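Local structure of enoyl-CoA hydratase (Mycolicibacterium smegmatis, 7MCM) at residues A134-Q145 against M170-A179. The protein probably catalyses the reversible hydration of enoyl-CoA thioesters to (3S)-3-hydroxyacyl-CoA in fatty acid metabolism. Numbering follows the deposited sequence. Where two conformers were deposited one is given.
Sequences AESAFFAESFVQ and MTLTGDRVDA
Only two direct backbone hydrogen bonds join F139 to V177, and on either side of this pair waters bridge backbone groups of the two segments. F139 N gives to V177 O at 2.9 Å, and V177 N returns a bond to F139 O at 2.7 Å, making one antiparallel hydrogen-bonded pair that adds strand 177-178 to the edge of the small sheet of 116-118 and 138-140 in this crotonase fold. The backbones stay close beyond it, but waters replace direct bonds. One bridges E135 O and A137 O to A179 N; a second joins E141 N to M170 O and D175 O; a third links E141 O and V144 N to T171 O. On the partly exposed side the extended R176 chain crosses the F138 ring obliquely, its CD and NE each 3.5 Å from F138 CE1. F138 CZ stands over the centre of the guanidinium, the two planes 21° apart, so a long, flat cation suits this place. F139 points to the other side, where its large apolar ring packs against helices 120-127 and 179-185. G174, with positive phi, ends helix 164-173; its CA-H meets E141 O (CA to O 3.2 Å), and glycine fits because it has no CB to run into Q145 CG and crowd V144 CG1. Q145 stretches beyond CG (chi2 -159°) and sends NE2 almost straight to T173 O, 2.9 Å away and in its own amide plane, bonding a carbonyl of the last helical turn. Nearby D175 forms salt bridges to R207 and K210 of the second subunit. A fourth water joins E141 OE2 to T171 OG1, which also bonds A167 O in its own helix. Individual waters thus satisfy backbone groups the short strand pairing does not reach, while acidic D175 ties the helix-end turn to the neighbouring subunit.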
# COMPACT_ATOMS: atom_id res chain seq x y z
N ALA B 134 29.00 11.78 -18.41
CA ALA B 134 30.35 12.11 -18.85
C ALA B 134 31.35 11.76 -17.76
O ALA B 134 31.03 11.73 -16.58
CB ALA B 134 30.47 13.61 -19.18
N GLU B 135 32.61 11.53 -18.19
CA GLU B 135 33.66 11.20 -17.24
C GLU B 135 33.88 12.31 -16.21
O GLU B 135 34.36 12.03 -15.11
CB GLU B 135 34.97 10.89 -17.97
CG GLU B 135 34.92 9.59 -18.78
CD GLU B 135 36.23 9.26 -19.49
OE1 GLU B 135 37.12 10.13 -19.54
OE2 GLU B 135 36.36 8.12 -19.99
N SER B 136 33.51 13.55 -16.53
CA SER B 136 33.69 14.63 -15.58
C SER B 136 32.46 14.86 -14.71
O SER B 136 32.48 15.73 -13.84
CB SER B 136 34.07 15.92 -16.32
OG SER B 136 33.01 16.35 -17.17
N ALA B 137 31.41 14.06 -14.88
CA ALA B 137 30.23 14.21 -14.05
C ALA B 137 30.49 13.69 -12.64
O ALA B 137 31.35 12.83 -12.41
CB ALA B 137 29.05 13.47 -14.65
N PHE B 138 29.72 14.21 -11.69
CA PHE B 138 29.66 13.64 -10.36
C PHE B 138 28.32 14.01 -9.74
O PHE B 138 27.62 14.92 -10.21
CB PHE B 138 30.83 14.10 -9.47
CG PHE B 138 30.86 15.56 -9.18
CD1 PHE B 138 30.18 16.07 -8.09
CD2 PHE B 138 31.59 16.42 -9.98
CE1 PHE B 138 30.21 17.43 -7.80
CE2 PHE B 138 31.64 17.78 -9.70
CZ PHE B 138 30.95 18.28 -8.61
N PHE B 139 27.96 13.27 -8.69
CA PHE B 139 26.68 13.40 -8.02
C PHE B 139 26.92 13.69 -6.54
O PHE B 139 27.87 13.18 -5.95
CB PHE B 139 25.83 12.13 -8.17
CG PHE B 139 25.57 11.74 -9.60
CD1 PHE B 139 26.55 11.11 -10.35
CD2 PHE B 139 24.35 12.02 -10.20
CE1 PHE B 139 26.32 10.77 -11.69
CE2 PHE B 139 24.10 11.67 -11.52
CZ PHE B 139 25.10 11.04 -12.26
N ALA B 140 26.06 14.51 -5.96
CA ALA B 140 26.15 14.79 -4.53
C ALA B 140 24.76 15.08 -4.01
O ALA B 140 24.12 16.06 -4.44
CB ALA B 140 27.10 15.94 -4.22
N GLU B 141 24.29 14.23 -3.12
CA GLU B 141 23.10 14.47 -2.31
C GLU B 141 23.53 15.34 -1.13
O GLU B 141 23.61 14.90 0.02
CB GLU B 141 22.50 13.13 -1.86
CG GLU B 141 21.08 13.18 -1.33
CD GLU B 141 20.06 13.35 -2.46
OE1 GLU B 141 20.19 14.30 -3.23
OE2 GLU B 141 19.11 12.54 -2.54
N SER B 142 23.84 16.60 -1.44
CA SER B 142 24.63 17.45 -0.56
C SER B 142 23.84 18.07 0.59
O SER B 142 24.45 18.69 1.47
CB SER B 142 25.27 18.58 -1.36
OG SER B 142 24.26 19.35 -2.01
N PHE B 143 22.51 17.88 0.63
CA PHE B 143 21.65 18.64 1.53
C PHE B 143 22.11 18.57 2.98
O PHE B 143 22.18 19.59 3.68
CB PHE B 143 20.22 18.12 1.41
CG PHE B 143 19.63 18.29 0.05
CD1 PHE B 143 18.98 19.46 -0.30
CD2 PHE B 143 19.73 17.26 -0.89
CE1 PHE B 143 18.43 19.60 -1.58
CE2 PHE B 143 19.19 17.40 -2.16
CZ PHE B 143 18.54 18.57 -2.50
N VAL B 144 22.43 17.36 3.46
CA VAL B 144 22.75 17.15 4.87
C VAL B 144 23.94 17.99 5.32
O VAL B 144 24.03 18.37 6.50
CB VAL B 144 22.98 15.65 5.13
CG1 VAL B 144 24.28 15.18 4.47
CG2 VAL B 144 22.97 15.35 6.62
N GLN B 145 24.88 18.26 4.41
CA GLN B 145 26.06 19.05 4.77
C GLN B 145 25.72 20.50 5.07
O GLN B 145 26.54 21.21 5.67
CB GLN B 145 27.11 18.98 3.65
CG GLN B 145 27.50 17.54 3.29
CD GLN B 145 28.84 17.45 2.61
OE1 GLN B 145 29.41 18.47 2.19
NE2 GLN B 145 29.39 16.23 2.52
N MET B 170 24.98 8.03 0.52
CA MET B 170 25.01 9.32 -0.16
C MET B 170 24.24 10.39 0.61
O MET B 170 24.67 11.55 0.67
CB MET B 170 24.41 9.20 -1.57
CG MET B 170 25.22 8.36 -2.54
SD MET B 170 24.46 8.20 -4.16
CE MET B 170 24.45 9.89 -4.71
N THR B 171 23.10 10.02 1.18
CA THR B 171 22.24 11.02 1.82
C THR B 171 22.77 11.42 3.19
O THR B 171 22.64 12.58 3.60
CB THR B 171 20.82 10.48 1.95
OG1 THR B 171 20.39 9.97 0.68
CG2 THR B 171 19.88 11.59 2.38
N LEU B 172 23.36 10.48 3.93
CA LEU B 172 23.79 10.78 5.29
C LEU B 172 25.19 11.36 5.36
O LEU B 172 25.52 12.03 6.36
CB LEU B 172 23.72 9.51 6.15
CG LEU B 172 22.34 8.82 6.22
CD1 LEU B 172 22.45 7.46 6.94
CD2 LEU B 172 21.34 9.73 6.93
N THR B 173 26.03 11.09 4.37
CA THR B 173 27.32 11.78 4.32
C THR B 173 27.27 13.04 3.47
O THR B 173 27.97 14.01 3.77
CB THR B 173 28.42 10.85 3.77
OG1 THR B 173 28.22 10.62 2.36
CG2 THR B 173 28.41 9.51 4.53
N GLY B 174 26.45 13.04 2.42
CA GLY B 174 26.42 14.12 1.45
C GLY B 174 27.61 14.17 0.53
O GLY B 174 27.75 15.15 -0.22
N ASP B 175 28.48 13.17 0.55
CA ASP B 175 29.74 13.28 -0.17
C ASP B 175 29.54 13.06 -1.66
O ASP B 175 28.57 12.45 -2.11
CB ASP B 175 30.75 12.27 0.37
CG ASP B 175 31.13 12.54 1.80
OD1 ASP B 175 30.89 13.67 2.29
OD2 ASP B 175 31.69 11.63 2.44
N ARG B 176 30.51 13.53 -2.44
CA ARG B 176 30.43 13.44 -3.89
C ARG B 176 30.74 12.03 -4.36
O ARG B 176 31.62 11.36 -3.82
CB ARG B 176 31.42 14.40 -4.54
CG ARG B 176 31.13 15.87 -4.29
CD ARG B 176 32.19 16.73 -4.95
NE ARG B 176 31.88 18.16 -4.87
CZ ARG B 176 32.57 19.10 -5.49
NH1 ARG B 176 33.61 18.81 -6.25
NH2 ARG B 176 32.21 20.38 -5.34
N VAL B 177 30.02 11.59 -5.39
CA VAL B 177 30.18 10.29 -6.03
C VAL B 177 30.62 10.54 -7.47
O VAL B 177 29.88 11.16 -8.25
CB VAL B 177 28.87 9.49 -5.98
CG1 VAL B 177 28.98 8.13 -6.73
CG2 VAL B 177 28.41 9.32 -4.53
N ASP B 178 31.82 10.08 -7.83
CA ASP B 178 32.33 10.38 -9.16
C ASP B 178 31.67 9.45 -10.19
O ASP B 178 30.86 8.60 -9.84
CB ASP B 178 33.86 10.32 -9.19
CG ASP B 178 34.42 8.94 -8.87
OD1 ASP B 178 33.67 7.94 -8.88
OD2 ASP B 178 35.63 8.85 -8.60
N ALA B 179 32.01 9.65 -11.47
CA ALA B 179 31.31 8.93 -12.53
C ALA B 179 31.57 7.43 -12.45
O ALA B 179 30.66 6.61 -12.63
CB ALA B 179 31.74 9.47 -13.90
O HOH W 1 33.78 11.97 -12.33
O HOH W 2 21.93 14.80 2.00
O HOH W 3 25.96 12.30 -1.80
O HOH W 4 18.19 10.75 -0.82